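Long-range contacts in glycoside Hydrolase (Bacteroides plebeius, PDB 5T3B), which probably hydrolyses glycosidic bonds in a polysaccharide, as a member of glycoside hydrolase family 50, whose characterised enzymes are largely beta-agarases: residues V45-P51 and G404-R410; T98-V103 and D327-L331; N108-W112 and I476-D480; V145-A150 and A175-Y179. All coordinates share one frame; numbering follows the deposited sequence.

How the contacts relate
Contacts 2 and 3 are the only pair that touch: Val103 CG1 lies 3.9 Å from Trp112 O, where strand 102-105 pairs with strand 111-114 in one hairpin. Residues on this hairpin therefore meet both the loop 327-331 and the C-terminal helix 472-480. Contact 4, a packing of two helices, comes within about 10 Å of contact 2 (nearest atoms) and is nested inside its chain loop. Contact 1 lies across the chain's centre from contact 2, with centres about 38 Å apart, and joins the N-terminal region to a strand late in the chain. The ethanediol molecules at contacts 1 and 2 probably come from the crystallisation liquor and do not by themselves define an active site.

Contact 1. Residues V45-P51 and G404-R410; sequences VEYAEKP and GAGFVVR. With EDO (1,2-ethanediol), chain G; EDO (1,2-ethanediol), chain J.
Tyr47 and Phe407 run alongside each other in the same direction, in an offset stack with ring centroids 4.4 Å apart and planes at 15°. The tyrosine CB starts beside the partner backbone, 3.3 Å from Val408 O, and also meets Val409 CG1. Its chi1 of 78° sets CG between the backbone N and the carbonyl carbon, and the ring then runs along its partner: CD1 faces CG and CD2 of Phe407, CE1 sits over the centre of that ring, 3.6 Å from Phe407 CE2, and CZ and OH pass the same rim at longer range. Beneath this pair the strands are antiparallel, joined by Ala48 N to Val408 O (2.8 Å) and Val408 N to Ala48 O (2.9 Å). Farther along, Arg410 grips Glu46 side-on, NE to OE1 and NH2 to OE2, both oxygens near the guanidinium plane; its NH1 bonds Glu395 as well. At the far end Lys50 NZ donates to Gly404 O (2.9 Å) from above the carbonyl plane and also to Ser402 O. Two waters link Glu49 O to the carbonyls of Ala405 and Gly406. Strand 407-409 thus bridges strand 39-48, itself paired with 56-60, to strand 385-394, while Trp366 stacks on Tyr47 and helix 412-427 packs against Val45 and Val409.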
loop_
_atom_site.group_PDB
_atom_site.type_symbol
_atom_site.label_atom_id
_atom_site.label_comp_id
_atom_site.label_asym_id
_atom_site.label_seq_id
_atom_site.Cartn_x
_atom_site.Cartn_y
_atom_site.Cartn_z
ATOM N N VAL A 45 -22.200 -6.829 -9.050
ATOM C CA VAL A 45 -22.033 -6.695 -7.613
ATOM C C VAL A 45 -22.577 -5.330 -7.227
ATOM O O VAL A 45 -22.256 -4.313 -7.854
ATOM C CB VAL A 45 -20.573 -6.822 -7.162
ATOM C CG1 VAL A 45 -20.425 -6.488 -5.708
ATOM C CG2 VAL A 45 -20.060 -8.213 -7.474
ATOM N N GLU A 46 -23.459 -5.316 -6.252
ATOM C CA GLU A 46 -23.973 -4.061 -5.735
ATOM C C GLU A 46 -22.999 -3.420 -4.741
ATOM O O GLU A 46 -22.467 -4.097 -3.875
ATOM C CB GLU A 46 -25.312 -4.238 -5.018
ATOM C CG GLU A 46 -26.494 -4.665 -5.897
ATOM C CD GLU A 46 -27.744 -4.610 -4.992
ATOM O OE1 GLU A 46 -27.908 -5.564 -4.232
ATOM O OE2 GLU A 46 -28.407 -3.531 -4.918
ATOM N N TYR A 47 -22.791 -2.113 -4.829
ATOM C CA TYR A 47 -22.047 -1.418 -3.818
ATOM C C TYR A 47 -22.573 -0.035 -3.513
ATOM O O TYR A 47 -23.182 0.583 -4.395
ATOM C CB TYR A 47 -20.536 -1.376 -4.113
ATOM C CG TYR A 47 -20.096 -0.355 -5.146
ATOM C CD1 TYR A 47 -19.844 0.952 -4.753
ATOM C CD2 TYR A 47 -19.803 -0.697 -6.444
ATOM C CE1 TYR A 47 -19.345 1.880 -5.660
ATOM C CE2 TYR A 47 -19.293 0.240 -7.327
ATOM C CZ TYR A 47 -19.110 1.523 -6.917
ATOM O OH TYR A 47 -18.577 2.424 -7.805
ATOM N N ALA A 48 -22.292 0.435 -2.304
ATOM C CA ALA A 48 -22.661 1.778 -1.868
ATOM C C ALA A 48 -21.415 2.480 -1.403
ATOM O O ALA A 48 -20.510 1.859 -0.831
ATOM C CB ALA A 48 -23.682 1.745 -0.717
ATOM N N GLU A 49 -21.345 3.810 -1.525
ATOM C CA GLU A 49 -20.172 4.523 -1.128
ATOM C C GLU A 49 -20.088 4.691 0.376
ATOM O O GLU A 49 -19.008 4.878 0.917
ATOM C CB GLU A 49 -20.121 5.860 -1.885
ATOM C CG GLU A 49 -19.873 5.582 -3.381
ATOM C CD GLU A 49 -19.671 6.845 -4.199
ATOM O OE1 GLU A 49 -20.388 7.841 -4.017
ATOM O OE2 GLU A 49 -18.721 6.840 -5.005
ATOM N N LYS A 50 -21.236 4.683 1.040
ATOM C CA LYS A 50 -21.394 4.734 2.468
ATOM C C LYS A 50 -22.631 3.887 2.802
ATOM O O LYS A 50 -23.478 3.676 1.948
ATOM C CB LYS A 50 -21.545 6.141 3.013
ATOM C CG LYS A 50 -20.248 6.972 3.001
ATOM C CD LYS A 50 -19.198 6.542 4.050
ATOM C CE LYS A 50 -17.960 7.353 3.883
ATOM N NZ LYS A 50 -16.908 7.087 4.868
ATOM N N PRO A 51 -22.721 3.399 4.067
ATOM C CA PRO A 51 -23.749 2.377 4.336
ATOM C C PRO A 51 -25.180 2.902 4.208
ATOM O O PRO A 51 -26.092 2.071 4.010
ATOM C CB PRO A 51 -23.444 1.948 5.769
ATOM C CG PRO A 51 -22.566 3.024 6.316
ATOM C CD PRO A 51 -21.762 3.525 5.169
ATOM N N GLY A 404 -14.257 5.161 7.169
ATOM C CA GLY A 404 -13.361 4.652 6.135
ATOM C C GLY A 404 -13.954 4.747 4.749
ATOM O O GLY A 404 -15.184 4.732 4.573
ATOM N N ALA A 405 -13.048 4.742 3.772
ATOM C CA ALA A 405 -13.403 4.937 2.403
ATOM C C ALA A 405 -13.763 3.683 1.616
ATOM O O ALA A 405 -14.245 3.771 0.515
ATOM C CB ALA A 405 -12.281 5.682 1.689
ATOM N N GLY A 406 -13.548 2.500 2.179
ATOM C CA GLY A 406 -13.888 1.312 1.460
ATOM C C GLY A 406 -15.374 1.221 1.167
ATOM O O GLY A 406 -16.192 1.566 2.044
ATOM N N PHE A 407 -15.733 0.780 -0.023
ATOM C CA PHE A 407 -17.136 0.683 -0.351
ATOM C C PHE A 407 -17.854 -0.411 0.445
ATOM O O PHE A 407 -17.212 -1.380 0.872
ATOM C CB PHE A 407 -17.327 0.444 -1.834
ATOM C CG PHE A 407 -16.782 1.502 -2.757
ATOM C CD1 PHE A 407 -16.849 2.835 -2.488
ATOM C CD2 PHE A 407 -16.269 1.093 -3.947
ATOM C CE1 PHE A 407 -16.440 3.786 -3.447
ATOM C CE2 PHE A 407 -15.846 1.978 -4.882
ATOM C CZ PHE A 407 -15.978 3.312 -4.659
ATOM N N VAL A 408 -19.154 -0.245 0.582
ATOM C CA VAL A 408 -19.998 -1.266 1.197
ATOM C C VAL A 408 -20.615 -2.174 0.126
ATOM O O VAL A 408 -21.164 -1.681 -0.858
ATOM C CB VAL A 408 -21.142 -0.617 1.980
ATOM C CG1 VAL A 408 -22.035 -1.675 2.646
ATOM C CG2 VAL A 408 -20.597 0.355 3.016
ATOM N N VAL A 409 -20.501 -3.481 0.332
ATOM C CA VAL A 409 -21.108 -4.484 -0.502
ATOM C C VAL A 409 -22.088 -5.276 0.367
ATOM O O VAL A 409 -22.151 -5.073 1.579
ATOM C CB VAL A 409 -20.089 -5.383 -1.212
ATOM C CG1 VAL A 409 -19.234 -4.582 -2.193
ATOM C CG2 VAL A 409 -19.212 -6.122 -0.240
ATOM N N ARG A 410 -22.863 -6.148 -0.257
ATOM C CA ARG A 410 -23.960 -6.736 0.524
ATOM C C ARG A 410 -23.520 -7.719 1.605
ATOM O O ARG A 410 -24.163 -7.832 2.653
ATOM C CB ARG A 410 -24.977 -7.411 -0.386
ATOM C CG ARG A 410 -25.741 -6.478 -1.299
ATOM C CD ARG A 410 -26.641 -5.553 -0.556
ATOM N NE ARG A 410 -27.493 -4.809 -1.504
ATOM C CZ ARG A 410 -28.292 -3.843 -1.140
ATOM N NH1 ARG A 410 -28.398 -3.471 0.126
ATOM N NH2 ARG A 410 -29.014 -3.248 -2.070
HETATM C C1 EDO G . -9.321 3.492 5.612
HETATM O O1 EDO G . -10.435 3.035 6.167
HETATM C C2 EDO G . -9.707 4.268 4.389
HETATM O O2 EDO G . -10.504 5.465 4.631
HETATM C C1 EDO J . -13.228 8.727 8.955
HETATM O O1 EDO J . -14.036 7.973 8.051
HETATM C C2 EDO J . -12.587 7.616 9.722
HETATM O O2 EDO J . -11.786 6.890 8.764
HETATM O O HOH W 1 -22.761 -6.645 -3.011
HETATM O O HOH W 2 -18.261 2.964 2.824
HETATM O O HOH W 3 -16.417 5.544 -0.045
#

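Contact 2. Residues T98-V103 and D327-L331; sequences TGRFRV and DPELL. With EDO (1,2-ethanediol), chain M.
Arg100 meets Asp327 end-on, each terminal nitrogen taking one carboxylate oxygen: NH1 donates to OD1 at 2.9 Å and NH2 to OD2 at 2.8 Å. The second bond uses the syn lone pair of OD2, although the guanidinium and carboxylate planes are 49° apart. Both oxygens have further donors. Asp327 OD1 accepts from the backbone N of Glu329 (3.0 Å), closing an Asx turn at the start of the type I turn 327-330, and this N-H and that of Arg100 NH1 reach OD1 from opposite faces of its plane; OD2 takes the backbone N-H of Asn242. Bends at chi2 and chi3 (-66° and -60°) fold the arginine back to this carboxylate, with Glu329 CB over one face of the guanidinium. Glu329 itself is joined by water: one molecule links OE2 to Arg100 NH1, and two others tie OE1 to Thr98, at OG1 and at the carbonyl O. Another water donates to both Phe101 O and Glu329 O. Leu331 CD1 packs on Phe101 CB (4.2 Å) and Val103 CG2, while its CG lies near the Phe101 carbonyl oxygen. The contact fastens the loop between helices 300-324 and 345-354 to the start of strand 102-105, which pairs with strand 111-114.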
loop_
_atom_site.group_PDB
_atom_site.type_symbol
_atom_site.label_atom_id
_atom_site.label_comp_id
_atom_site.label_asym_id
_atom_site.label_seq_id
_atom_site.Cartn_x
_atom_site.Cartn_y
_atom_site.Cartn_z
ATOM N N THR A 98 20.822 -11.556 -3.132
ATOM C CA THR A 98 21.716 -10.681 -2.377
ATOM C C THR A 98 21.625 -10.834 -0.880
ATOM O O THR A 98 22.377 -10.180 -0.112
ATOM C CB THR A 98 21.438 -9.203 -2.699
ATOM O OG1 THR A 98 20.106 -8.931 -2.222
ATOM C CG2 THR A 98 21.575 -8.883 -4.168
ATOM N N GLY A 99 20.722 -11.713 -0.438
ATOM C CA GLY A 99 20.482 -11.890 0.976
ATOM C C GLY A 99 19.479 -10.909 1.578
ATOM O O GLY A 99 19.237 -10.905 2.787
ATOM N N ARG A 100 18.914 -10.040 0.714
ATOM C CA ARG A 100 17.979 -9.024 1.155
ATOM C C ARG A 100 16.880 -8.893 0.108
ATOM O O ARG A 100 17.114 -9.088 -1.094
ATOM C CB ARG A 100 18.704 -7.668 1.274
ATOM C CG ARG A 100 19.787 -7.664 2.317
ATOM C CD ARG A 100 19.331 -7.822 3.745
ATOM N NE ARG A 100 18.435 -6.759 4.174
ATOM C CZ ARG A 100 18.842 -5.549 4.526
ATOM N NH1 ARG A 100 20.131 -5.269 4.642
ATOM N NH2 ARG A 100 17.962 -4.622 4.761
ATOM N N PHE A 101 15.700 -8.496 0.561
ATOM C CA PHE A 101 14.646 -8.085 -0.364
ATOM C C PHE A 101 15.171 -6.977 -1.264
ATOM O O PHE A 101 15.783 -6.029 -0.792
ATOM C CB PHE A 101 13.372 -7.657 0.396
ATOM C CG PHE A 101 12.538 -8.810 0.867
ATOM C CD1 PHE A 101 11.743 -9.509 -0.021
ATOM C CD2 PHE A 101 12.577 -9.206 2.171
ATOM C CE1 PHE A 101 10.965 -10.597 0.397
ATOM C CE2 PHE A 101 11.800 -10.286 2.598
ATOM C CZ PHE A 101 11.005 -10.980 1.714
ATOM N N ARG A 102 14.806 -7.058 -2.517
ATOM C CA ARG A 102 15.232 -6.031 -3.492
ATOM C C ARG A 102 14.234 -5.996 -4.649
ATOM O O ARG A 102 13.300 -6.783 -4.661
ATOM C CB ARG A 102 16.659 -6.328 -3.977
ATOM C CG ARG A 102 16.758 -7.558 -4.817
ATOM C CD ARG A 102 18.214 -7.935 -5.113
ATOM N NE ARG A 102 18.344 -8.979 -6.065
ATOM C CZ ARG A 102 18.168 -8.833 -7.353
ATOM N NH1 ARG A 102 17.941 -7.623 -7.895
ATOM N NH2 ARG A 102 18.195 -9.885 -8.132
ATOM N N VAL A 103 14.434 -5.084 -5.605
ATOM C CA VAL A 103 13.541 -4.903 -6.711
ATOM C C VAL A 103 14.229 -5.309 -7.992
ATOM O O VAL A 103 15.349 -4.847 -8.258
ATOM C CB VAL A 103 13.020 -3.465 -6.785
ATOM C CG1 VAL A 103 12.049 -3.284 -7.905
ATOM C CG2 VAL A 103 12.426 -3.042 -5.458
ATOM N N ASP A 327 22.516 0.772 6.960
ATOM C CA ASP A 327 21.914 -0.311 6.129
ATOM C C ASP A 327 21.396 0.257 4.780
ATOM O O ASP A 327 20.177 0.477 4.614
ATOM C CB ASP A 327 20.822 -1.073 6.839
ATOM C CG ASP A 327 20.232 -2.160 5.957
ATOM O OD1 ASP A 327 20.837 -2.468 4.868
ATOM O OD2 ASP A 327 19.144 -2.660 6.291
ATOM N N PRO A 328 22.278 0.479 3.826
ATOM C CA PRO A 328 21.822 1.010 2.552
ATOM C C PRO A 328 20.949 0.093 1.707
ATOM O O PRO A 328 20.414 0.506 0.706
ATOM C CB PRO A 328 23.110 1.320 1.797
ATOM C CG PRO A 328 24.166 1.279 2.801
ATOM C CD PRO A 328 23.750 0.411 3.943
ATOM N N GLU A 329 20.792 -1.186 2.111
ATOM C CA GLU A 329 20.005 -2.131 1.382
ATOM C C GLU A 329 18.556 -2.237 1.883
ATOM O O GLU A 329 17.771 -2.977 1.255
ATOM C CB GLU A 329 20.625 -3.540 1.390
ATOM C CG GLU A 329 21.902 -3.650 0.570
ATOM C CD GLU A 329 22.545 -4.986 0.806
ATOM O OE1 GLU A 329 22.245 -5.966 0.046
ATOM O OE2 GLU A 329 23.305 -5.093 1.840
ATOM N N LEU A 330 18.175 -1.460 2.919
ATOM C CA LEU A 330 16.777 -1.436 3.384
ATOM C C LEU A 330 15.944 -0.788 2.288
ATOM O O LEU A 330 16.274 0.329 1.875
ATOM C CB LEU A 330 16.716 -0.647 4.664
ATOM C CG LEU A 330 15.374 -0.584 5.358
ATOM C CD1 LEU A 330 14.890 -1.977 5.752
ATOM C CD2 LEU A 330 15.462 0.344 6.559
ATOM N N LEU A 331 14.834 -1.397 1.881
ATOM C CA LEU A 331 13.978 -0.815 0.869
ATOM C C LEU A 331 13.103 0.297 1.430
ATOM O O LEU A 331 12.435 0.130 2.457
ATOM C CB LEU A 331 13.102 -1.852 0.181
ATOM C CG LEU A 331 13.825 -2.975 -0.550
ATOM C CD1 LEU A 331 12.829 -3.882 -1.248
ATOM C CD2 LEU A 331 14.832 -2.413 -1.536
HETATM C C1 EDO M . 18.006 0.000 -0.521
HETATM O O1 EDO M . 17.290 1.247 -0.514
HETATM C C2 EDO M . 18.821 -0.179 -1.829
HETATM O O2 EDO M . 17.789 0.077 -2.813
HETATM O O HOH W 4 20.176 -6.146 -1.838
HETATM O O HOH W 5 23.848 -8.075 0.189
HETATM O O HOH W 6 22.656 -6.774 3.991
HETATM O O HOH W 7 18.025 -4.475 -1.046
HETATM O O HOH W 8 16.198 -5.278 1.834
#

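Contact 3. Residues N108-W112 and I476-D480; sequences NGRSW and IDYFD
Arg110 and Asp480 join a beta-hairpin, strands 102-105 and 111-114, to the last turn of the C-terminal helix 472-480. The Arg110 side chain runs out extended through chi1 and chi2 (180° and 172°), and a bend at chi3 (-70°) then brings the guanidinium side-on to the aspartate. Arg110 NE donates to Asp480 OD2 at 2.7 Å and Arg110 NH2 to Asp480 OD1 at 3.0 Å, each meeting its oxygen on the syn side; NH2 also reaches Leu427 O. The amide of Asn108 comes at about a right angle to the same carboxylate, and Asn108 ND2 bonds Asp480 OD2 from above the carboxylate plane at 3.2 Å. OD2 is thus gripped by two side-chain donors and a water, which would probably favour the charged form of Asp480. One turn earlier on the helix, Ile476 inserts its two branches between arginine and tryptophan. CG2 covers one face of the guanidinium, while Ile476 CD1 runs on to the indole, arriving 3.7 Å from Trp112 CH2. Trp112 approaches Ile476 from the opposite direction and carries the arginine chain as well: Arg110 CD rests 3.6 Å above the plane of the Trp112 indole, offset toward its rim.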
loop_
_atom_site.group_PDB
_atom_site.type_symbol
_atom_site.label_atom_id
_atom_site.label_comp_id
_atom_site.label_asym_id
_atom_site.label_seq_id
_atom_site.Cartn_x
_atom_site.Cartn_y
_atom_site.Cartn_z
ATOM N N ASN A 108 10.056 -8.988 -20.012
ATOM C CA ASN A 108 8.828 -8.480 -20.570
ATOM C C ASN A 108 8.304 -7.260 -19.850
ATOM O O ASN A 108 7.211 -6.791 -20.171
ATOM C CB ASN A 108 7.797 -9.546 -20.796
ATOM C CG ASN A 108 7.429 -10.303 -19.590
ATOM O OD1 ASN A 108 8.002 -11.440 -19.323
ATOM N ND2 ASN A 108 6.329 -9.823 -18.952
ATOM N N GLY A 109 9.151 -6.629 -19.035
ATOM C CA GLY A 109 8.841 -5.315 -18.554
ATOM C C GLY A 109 8.022 -5.479 -17.258
ATOM O O GLY A 109 7.399 -4.513 -16.847
ATOM N N ARG A 110 8.014 -6.645 -16.615
ATOM C CA ARG A 110 7.340 -6.780 -15.306
ATOM C C ARG A 110 8.296 -6.646 -14.177
ATOM O O ARG A 110 9.309 -7.319 -14.154
ATOM C CB ARG A 110 6.575 -8.033 -15.229
ATOM C CG ARG A 110 5.874 -8.173 -13.846
ATOM C CD ARG A 110 4.949 -9.306 -13.790
ATOM N NE ARG A 110 3.811 -9.087 -14.589
ATOM C CZ ARG A 110 2.630 -8.691 -14.129
ATOM N NH1 ARG A 110 2.481 -8.252 -12.878
ATOM N NH2 ARG A 110 1.597 -8.641 -14.933
ATOM N N SER A 111 7.923 -5.814 -13.221
ATOM C CA SER A 111 8.697 -5.657 -12.019
ATOM C C SER A 111 8.340 -6.741 -10.972
ATOM O O SER A 111 7.210 -7.154 -10.865
ATOM C CB SER A 111 8.457 -4.266 -11.392
ATOM O OG SER A 111 8.913 -3.212 -12.175
ATOM N N TRP A 112 9.337 -7.086 -10.158
ATOM C CA TRP A 112 9.157 -7.992 -9.043
ATOM C C TRP A 112 9.912 -7.539 -7.851
ATOM O O TRP A 112 11.066 -7.090 -7.958
ATOM C CB TRP A 112 9.725 -9.371 -9.387
ATOM C CG TRP A 112 9.037 -10.139 -10.446
ATOM C CD1 TRP A 112 9.454 -10.195 -11.738
ATOM C CD2 TRP A 112 7.820 -10.894 -10.384
ATOM N NE1 TRP A 112 8.608 -10.923 -12.447
ATOM C CE2 TRP A 112 7.609 -11.405 -11.653
ATOM C CE3 TRP A 112 6.934 -11.216 -9.383
ATOM C CZ2 TRP A 112 6.535 -12.227 -11.967
ATOM C CZ3 TRP A 112 5.865 -12.062 -9.705
ATOM C CH2 TRP A 112 5.687 -12.527 -10.989
ATOM N N ILE A 476 -0.313 -14.076 -13.581
ATOM C CA ILE A 476 0.643 -13.195 -14.246
ATOM C C ILE A 476 1.081 -13.817 -15.573
ATOM O O ILE A 476 1.209 -13.118 -16.565
ATOM C CB ILE A 476 1.779 -12.801 -13.294
ATOM C CG1 ILE A 476 1.220 -11.783 -12.303
ATOM C CG2 ILE A 476 2.993 -12.273 -14.073
ATOM C CD1 ILE A 476 2.125 -11.591 -11.115
ATOM N N ASP A 477 1.395 -15.094 -15.548
ATOM C CA ASP A 477 1.806 -15.771 -16.795
ATOM C C ASP A 477 0.692 -15.640 -17.840
ATOM O O ASP A 477 0.961 -15.385 -19.025
ATOM C CB ASP A 477 2.130 -17.234 -16.579
ATOM C CG ASP A 477 3.406 -17.456 -15.834
ATOM O OD1 ASP A 477 4.299 -16.599 -15.833
ATOM O OD2 ASP A 477 3.492 -18.535 -15.203
ATOM N N TYR A 478 -0.546 -15.884 -17.434
ATOM C CA TYR A 478 -1.725 -15.744 -18.323
ATOM C C TYR A 478 -1.871 -14.343 -18.886
ATOM O O TYR A 478 -2.038 -14.157 -20.080
ATOM C CB TYR A 478 -2.976 -16.189 -17.559
ATOM C CG TYR A 478 -4.289 -15.740 -18.102
ATOM C CD1 TYR A 478 -4.921 -16.418 -19.107
ATOM C CD2 TYR A 478 -4.954 -14.649 -17.591
ATOM C CE1 TYR A 478 -6.162 -16.008 -19.560
ATOM C CE2 TYR A 478 -6.181 -14.247 -17.999
ATOM C CZ TYR A 478 -6.816 -14.901 -19.019
ATOM O OH TYR A 478 -8.054 -14.490 -19.432
ATOM N N PHE A 479 -1.710 -13.340 -18.036
ATOM C CA PHE A 479 -1.841 -11.968 -18.509
ATOM C C PHE A 479 -0.698 -11.523 -19.440
ATOM O O PHE A 479 -0.898 -10.742 -20.345
ATOM C CB PHE A 479 -2.007 -10.987 -17.392
ATOM C CG PHE A 479 -3.390 -11.042 -16.736
ATOM C CD1 PHE A 479 -4.537 -10.841 -17.468
ATOM C CD2 PHE A 479 -3.518 -11.235 -15.372
ATOM C CE1 PHE A 479 -5.771 -10.830 -16.890
ATOM C CE2 PHE A 479 -4.761 -11.253 -14.768
ATOM C CZ PHE A 479 -5.883 -10.994 -15.525
ATOM N N ASP A 480 0.499 -12.001 -19.162
ATOM C CA ASP A 480 1.694 -11.503 -19.829
ATOM C C ASP A 480 2.039 -12.291 -21.085
ATOM O O ASP A 480 2.923 -11.820 -21.853
ATOM C CB ASP A 480 2.903 -11.565 -18.872
ATOM C CG ASP A 480 2.897 -10.459 -17.776
ATOM O OD1 ASP A 480 1.903 -9.692 -17.680
ATOM O OD2 ASP A 480 3.912 -10.386 -17.006
HETATM O O HOH W 9 5.838 -12.177 -16.810
#

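Contact 4. Residues V145-A150 and A175-Y179; sequences VDDWVA and AVNDY
Val149 and Tyr179 form the centre of a helix-helix packing in which segments 145-150 and 175-179 cross almost at a right angle (-81°), their axes 9.5 Å apart. Helices 145-158 and 169-182 precede and follow the parallel strand 163-165, consistent with outer helices of the (beta/alpha)8 barrel expected in family 50. The valine crosses the tyrosine ring from above: Val149 CG1 makes a CH-pi contact 3.8 Å from the Tyr179 ring centroid, nearest to the CG end. With chi1 at -174°, this methyl stands anti to the backbone N, while Val149 CG2, anti to the carbonyl carbon, meets Ala175 CB. Asp146 approaches the same ring at its edge, OD1 lying 3.8 Å from Tyr179 CD1. Ala150 CA lies oblique to the ring, and Ala150 CB is 3.8 Å from Tyr179 CE1. Ala175 fits its small side chain between Val149, Val145 and Trp148, whose indole presents its edge to the alanine methyl; the Val145 CG1 to Ala175 CB distance, 3.4 Å, is tighter than usual for carbon atoms. Trp148 NE1 is bonded to Tyr440 OH, and its ring stacks on Phe129. At the outer end Tyr179 OH bonds Ser185 O, while a water that donates to Ala150 O at 2.8 Å makes a weak bond to the same hydroxyl.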
loop_
_atom_site.group_PDB
_atom_site.type_symbol
_atom_site.label_atom_id
_atom_site.label_comp_id
_atom_site.label_asym_id
_atom_site.label_seq_id
_atom_site.Cartn_x
_atom_site.Cartn_y
_atom_site.Cartn_z
ATOM N N VAL A 145 1.793 -13.733 23.087
ATOM C CA VAL A 145 2.115 -12.964 21.879
ATOM C C VAL A 145 2.767 -13.809 20.827
ATOM O O VAL A 145 2.401 -13.761 19.647
ATOM C CB VAL A 145 2.908 -11.713 22.254
ATOM C CG1 VAL A 145 3.344 -10.978 20.990
ATOM C CG2 VAL A 145 2.066 -10.811 23.173
ATOM N N ASP A 146 3.753 -14.618 21.247
ATOM C CA ASP A 146 4.380 -15.543 20.290
ATOM C C ASP A 146 3.378 -16.473 19.596
ATOM O O ASP A 146 3.443 -16.708 18.372
ATOM C CB ASP A 146 5.467 -16.335 21.034
ATOM C CG ASP A 146 6.120 -17.440 20.193
ATOM O OD1 ASP A 146 6.761 -17.138 19.184
ATOM O OD2 ASP A 146 5.938 -18.649 20.484
ATOM N N ASP A 147 2.474 -17.031 20.415
ATOM C CA ASP A 147 1.453 -17.906 19.849
ATOM C C ASP A 147 0.597 -17.185 18.805
ATOM O O ASP A 147 0.233 -17.756 17.798
ATOM C CB ASP A 147 0.608 -18.498 20.997
ATOM C CG ASP A 147 -0.320 -19.605 20.571
ATOM O OD1 ASP A 147 0.135 -20.553 19.908
ATOM O OD2 ASP A 147 -1.518 -19.520 20.964
ATOM N N TRP A 148 0.263 -15.942 19.114
ATOM C CA TRP A 148 -0.478 -15.117 18.181
ATOM C C TRP A 148 0.272 -14.935 16.845
ATOM O O TRP A 148 -0.291 -15.152 15.780
ATOM C CB TRP A 148 -0.833 -13.806 18.839
ATOM C CG TRP A 148 -1.397 -12.761 17.910
ATOM C CD1 TRP A 148 -2.603 -12.782 17.267
ATOM C CD2 TRP A 148 -0.790 -11.522 17.511
ATOM N NE1 TRP A 148 -2.780 -11.653 16.521
ATOM C CE2 TRP A 148 -1.676 -10.881 16.638
ATOM C CE3 TRP A 148 0.449 -10.930 17.806
ATOM C CZ2 TRP A 148 -1.373 -9.632 16.089
ATOM C CZ3 TRP A 148 0.770 -9.707 17.252
ATOM C CH2 TRP A 148 -0.124 -9.105 16.383
ATOM N N VAL A 149 1.550 -14.607 16.920
ATOM C CA VAL A 149 2.316 -14.433 15.675
ATOM C C VAL A 149 2.416 -15.752 14.927
ATOM O O VAL A 149 2.224 -15.831 13.710
ATOM C CB VAL A 149 3.680 -13.762 15.840
ATOM C CG1 VAL A 149 4.263 -13.536 14.463
ATOM C CG2 VAL A 149 3.569 -12.471 16.626
ATOM N N ALA A 150 2.710 -16.831 15.665
ATOM C CA ALA A 150 2.902 -18.122 14.998
ATOM C C ALA A 150 1.641 -18.611 14.322
ATOM O O ALA A 150 1.647 -19.093 13.166
ATOM C CB ALA A 150 3.407 -19.108 16.021
ATOM N N ALA A 175 6.499 -7.717 18.253
ATOM C CA ALA A 175 6.028 -9.107 18.283
ATOM C C ALA A 175 6.481 -9.861 17.062
ATOM O O ALA A 175 6.994 -10.969 17.152
ATOM C CB ALA A 175 4.532 -9.143 18.410
ATOM N N VAL A 176 6.274 -9.283 15.900
ATOM C CA VAL A 176 6.639 -9.924 14.652
ATOM C C VAL A 176 8.190 -9.989 14.525
ATOM O O VAL A 176 8.733 -10.992 14.084
ATOM C CB VAL A 176 6.019 -9.212 13.473
ATOM C CG1 VAL A 176 6.536 -9.746 12.177
ATOM C CG2 VAL A 176 4.502 -9.327 13.533
ATOM N N ASN A 177 8.854 -8.914 14.922
ATOM C CA ASN A 177 10.293 -8.869 14.841
ATOM C C ASN A 177 10.935 -9.959 15.686
ATOM O O ASN A 177 11.833 -10.676 15.247
ATOM C CB ASN A 177 10.764 -7.452 15.208
ATOM C CG ASN A 177 12.195 -7.180 14.814
ATOM O OD1 ASN A 177 13.130 -7.444 15.571
ATOM N ND2 ASN A 177 12.358 -6.611 13.654
ATOM N N ASP A 178 10.427 -10.115 16.902
ATOM C CA ASP A 178 10.935 -11.148 17.827
ATOM C C ASP A 178 10.666 -12.536 17.229
ATOM O O ASP A 178 11.538 -13.452 17.252
ATOM C CB ASP A 178 10.219 -11.062 19.184
ATOM C CG ASP A 178 10.665 -9.887 20.040
ATOM O OD1 ASP A 178 11.701 -9.276 19.747
ATOM O OD2 ASP A 178 9.950 -9.592 21.020
ATOM N N TYR A 179 9.461 -12.755 16.721
ATOM C CA TYR A 179 9.103 -14.025 16.127
ATOM C C TYR A 179 10.012 -14.399 14.954
ATOM O O TYR A 179 10.490 -15.512 14.847
ATOM C CB TYR A 179 7.628 -14.041 15.721
ATOM C CG TYR A 179 7.234 -15.214 14.866
ATOM C CD1 TYR A 179 6.811 -16.413 15.421
ATOM C CD2 TYR A 179 7.313 -15.096 13.492
ATOM C CE1 TYR A 179 6.486 -17.476 14.518
ATOM C CE2 TYR A 179 6.987 -16.074 12.612
ATOM C CZ TYR A 179 6.578 -17.241 13.108
ATOM O OH TYR A 179 6.285 -18.306 12.223
HETATM O O HOH W 10 3.729 -20.458 11.957
#